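Local structure of beta-catenin homolog sys-1 (Caenorhabditis elegans, 3C2G) at residues A276-V281 and A314-K319. The protein acts as a beta-catenin-type transcription coregulator in the Wnt signalling asymmetry pathway, directly binding the N-terminal region of the TCF transcription factor POP-1. Numbering follows the deposited sequence.
Sequences AIDGFV and AKALAK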
ATOM      1  N   ALA A 276      -6.002  10.201  -9.127  1.00 36.10           N
ATOM      2  CA  ALA A 276      -4.554  10.252  -9.155  1.00 34.86           C
ATOM      3  C   ALA A 276      -3.958   9.007  -9.805  1.00 34.34           C
ATOM      4  O   ALA A 276      -3.118   9.127 -10.701  1.00 33.86           O
ATOM      5  CB  ALA A 276      -4.001  10.446  -7.754  1.00 35.12           C
ATOM      6  N   ILE A 277      -4.396   7.823  -9.370  1.00 33.69           N
ATOM      7  CA  ILE A 277      -3.880   6.568  -9.938  1.00 33.57           C
ATOM      8  C   ILE A 277      -4.259   6.409 -11.410  1.00 32.51           C
ATOM      9  O   ILE A 277      -3.471   5.875 -12.190  1.00 32.56           O
ATOM     10  CB  ILE A 277      -4.234   5.287  -9.098  1.00 33.81           C
ATOM     11  CG1 ILE A 277      -5.675   4.836  -9.347  1.00 34.27           C
ATOM     12  CG2 ILE A 277      -3.938   5.511  -7.596  1.00 32.74           C
ATOM     13  CD1 ILE A 277      -6.066   3.568  -8.633  1.00 34.61           C
ATOM     14  N   ASP A 278      -5.439   6.899 -11.798  1.00 31.77           N
ATOM     15  CA  ASP A 278      -5.826   6.908 -13.224  1.00 30.88           C
ATOM     16  C   ASP A 278      -4.964   7.879 -14.032  1.00 30.23           C
ATOM     17  O   ASP A 278      -4.579   7.573 -15.166  1.00 30.84           O
ATOM     18  CB  ASP A 278      -7.328   7.163 -13.423  1.00 30.91           C
ATOM     19  CG  ASP A 278      -8.169   5.882 -13.272  0.50 32.78           C
ATOM     20  OD1 ASP A 278      -8.008   4.946 -14.088  0.50 33.19           O
ATOM     21  OD2 ASP A 278      -8.992   5.802 -12.333  0.50 34.46           O
ATOM     22  N   GLY A 279      -4.620   9.024 -13.442  1.00 28.73           N
ATOM     23  CA  GLY A 279      -3.688   9.962 -14.085  1.00 27.46           C
ATOM     24  C   GLY A 279      -2.325   9.334 -14.329  1.00 27.27           C
ATOM     25  O   GLY A 279      -1.727   9.499 -15.387  1.00 27.23           O
ATOM     26  N   PHE A 280      -1.850   8.594 -13.337  1.00 27.09           N
ATOM     27  CA  PHE A 280      -0.570   7.922 -13.396  1.00 26.87           C
ATOM     28  C   PHE A 280      -0.569   6.846 -14.493  1.00 27.37           C
ATOM     29  O   PHE A 280       0.383   6.727 -15.293  1.00 27.52           O
ATOM     30  CB  PHE A 280      -0.278   7.328 -12.012  1.00 26.32           C
ATOM     31  CG  PHE A 280       1.031   6.597 -11.916  1.00 26.15           C
ATOM     32  CD1 PHE A 280       2.237   7.282 -12.007  1.00 24.08           C
ATOM     33  CD2 PHE A 280       1.053   5.220 -11.713  1.00 26.86           C
ATOM     34  CE1 PHE A 280       3.442   6.606 -11.905  1.00 24.81           C
ATOM     35  CE2 PHE A 280       2.259   4.531 -11.603  1.00 24.56           C
ATOM     36  CZ  PHE A 280       3.456   5.228 -11.702  1.00 25.00           C
ATOM     37  N   VAL A 281      -1.652   6.081 -14.558  1.00 27.51           N
ATOM     38  CA  VAL A 281      -1.766   5.053 -15.572  1.00 27.44           C
ATOM     39  C   VAL A 281      -1.875   5.636 -16.982  1.00 28.88           C
ATOM     40  O   VAL A 281      -1.304   5.085 -17.906  1.00 30.44           O
ATOM     41  CB  VAL A 281      -2.904   4.077 -15.262  1.00 28.28           C
ATOM     42  CG1 VAL A 281      -3.109   3.072 -16.418  1.00 25.48           C
ATOM     43  CG2 VAL A 281      -2.629   3.351 -13.930  1.00 24.68           C
ATOM     44  N   ALA A 314      -7.036   0.597 -10.962  1.00 31.61           N
ATOM     45  CA  ALA A 314      -7.346   1.703 -11.858  1.00 32.04           C
ATOM     46  C   ALA A 314      -8.153   1.268 -13.091  1.00 33.79           C
ATOM     47  O   ALA A 314      -7.802   0.304 -13.778  1.00 33.52           O
ATOM     48  CB  ALA A 314      -6.081   2.400 -12.279  1.00 31.68           C
ATOM     49  N   LYS A 315      -9.227   2.001 -13.378  1.00 35.67           N
ATOM     50  CA  LYS A 315     -10.068   1.696 -14.531  1.00 37.37           C
ATOM     51  C   LYS A 315      -9.315   1.941 -15.839  1.00 35.91           C
ATOM     52  O   LYS A 315      -9.572   1.243 -16.839  1.00 35.80           O
ATOM     53  CB  LYS A 315     -11.388   2.486 -14.482  1.00 38.27           C
ATOM     54  CG  LYS A 315     -12.465   1.888 -13.526  1.00 41.90           C
ATOM     55  CD  LYS A 315     -13.521   2.952 -13.153  1.00 41.86           C
ATOM     56  CE  LYS A 315     -14.919   2.343 -12.976  1.00 50.35           C
ATOM     57  NZ  LYS A 315     -15.100   1.605 -11.679  1.00 52.21           N
ATOM     58  N   ALA A 316      -8.376   2.900 -15.826  1.00 33.61           N
ATOM     59  CA  ALA A 316      -7.520   3.164 -16.998  1.00 31.57           C
ATOM     60  C   ALA A 316      -6.683   1.958 -17.437  1.00 31.04           C
ATOM     61  O   ALA A 316      -6.231   1.905 -18.575  1.00 30.55           O
ATOM     62  CB  ALA A 316      -6.632   4.361 -16.766  1.00 31.07           C
ATOM     63  N   LEU A 317      -6.477   0.983 -16.548  1.00 30.88           N
ATOM     64  CA  LEU A 317      -5.753  -0.236 -16.933  1.00 31.07           C
ATOM     65  C   LEU A 317      -6.530  -1.063 -17.979  1.00 32.47           C
ATOM     66  O   LEU A 317      -5.965  -1.965 -18.615  1.00 33.12           O
ATOM     67  CB  LEU A 317      -5.337  -1.056 -15.707  1.00 30.55           C
ATOM     68  CG  LEU A 317      -4.128  -0.514 -14.902  1.00 29.60           C
ATOM     69  CD1 LEU A 317      -4.222  -0.855 -13.423  1.00 27.62           C
ATOM     70  CD2 LEU A 317      -2.802  -0.997 -15.454  1.00 26.19           C
ATOM     71  N   ALA A 318      -7.804  -0.721 -18.192  1.00 33.36           N
ATOM     72  CA  ALA A 318      -8.573  -1.254 -19.330  1.00 34.73           C
ATOM     73  C   ALA A 318      -8.096  -0.704 -20.671  1.00 36.07           C
ATOM     74  O   ALA A 318      -8.392  -1.287 -21.710  1.00 36.46           O
ATOM     75  CB  ALA A 318     -10.052  -0.996 -19.164  1.00 33.41           C
ATOM     76  N   LYS A 319      -7.361   0.407 -20.659  1.00 37.79           N
ATOM     77  CA  LYS A 319      -6.887   0.993 -21.912  1.00 39.75           C
ATOM     78  C   LYS A 319      -5.395   0.870 -22.132  1.00 40.46           C
ATOM     79  O   LYS A 319      -4.921   1.141 -23.220  1.00 42.33           O
ATOM     80  CB  LYS A 319      -7.292   2.459 -22.037  1.00 39.98           C
ATOM     81  CG  LYS A 319      -8.686   2.672 -22.613  1.00 44.31           C
ATOM     82  CD  LYS A 319      -9.636   3.236 -21.561  1.00 50.25           C
ATOM     83  CE  LYS A 319     -11.041   3.444 -22.119  1.00 52.27           C
ATOM     84  NZ  LYS A 319     -11.750   2.142 -22.300  1.00 54.00           N
TER
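Asp278 makes the one hydrogen bond between segment 276-281 and the short 3-10 turn of 314-319: its OD1 accepts the backbone N-H of Ala316 at 2.7 Å, with an N-H...O angle of 155°. The amide meets OD1 nearly in line with the C-O bond. Lys315 N lies 3.3 Å from the same OD1, but its angle is too poor for a second bond. With CG turned anti to its own carbonyl carbon (chi1 -83°), Asp278 brings the carboxylate up to the start of the turn. Were Asp278 an alanine, the Ala316 amide would probably lose this acceptor and the turn would be less firmly tied to the helix.

Around this bond the contact is mostly apolar. Ala314 points its methyl at the helix, where CB sits 3.8 Å from Ile277 CD1 and 3.9 Å from Val281 CG2. The other branch of Val281, CG1, lies 3.8 Å from Ala316 CB and reaches Leu317 CG at 4.0 Å.

The contact joins helix 274-282 to the loop between helices 298-311 and 325-335 in the all-helical armadillo domain. Val286 of helix 285-292 touches both Val281 and Leu317, while Ile277 packs on Val311 of helix 298-311 and on a basic side chain of the bound peptide.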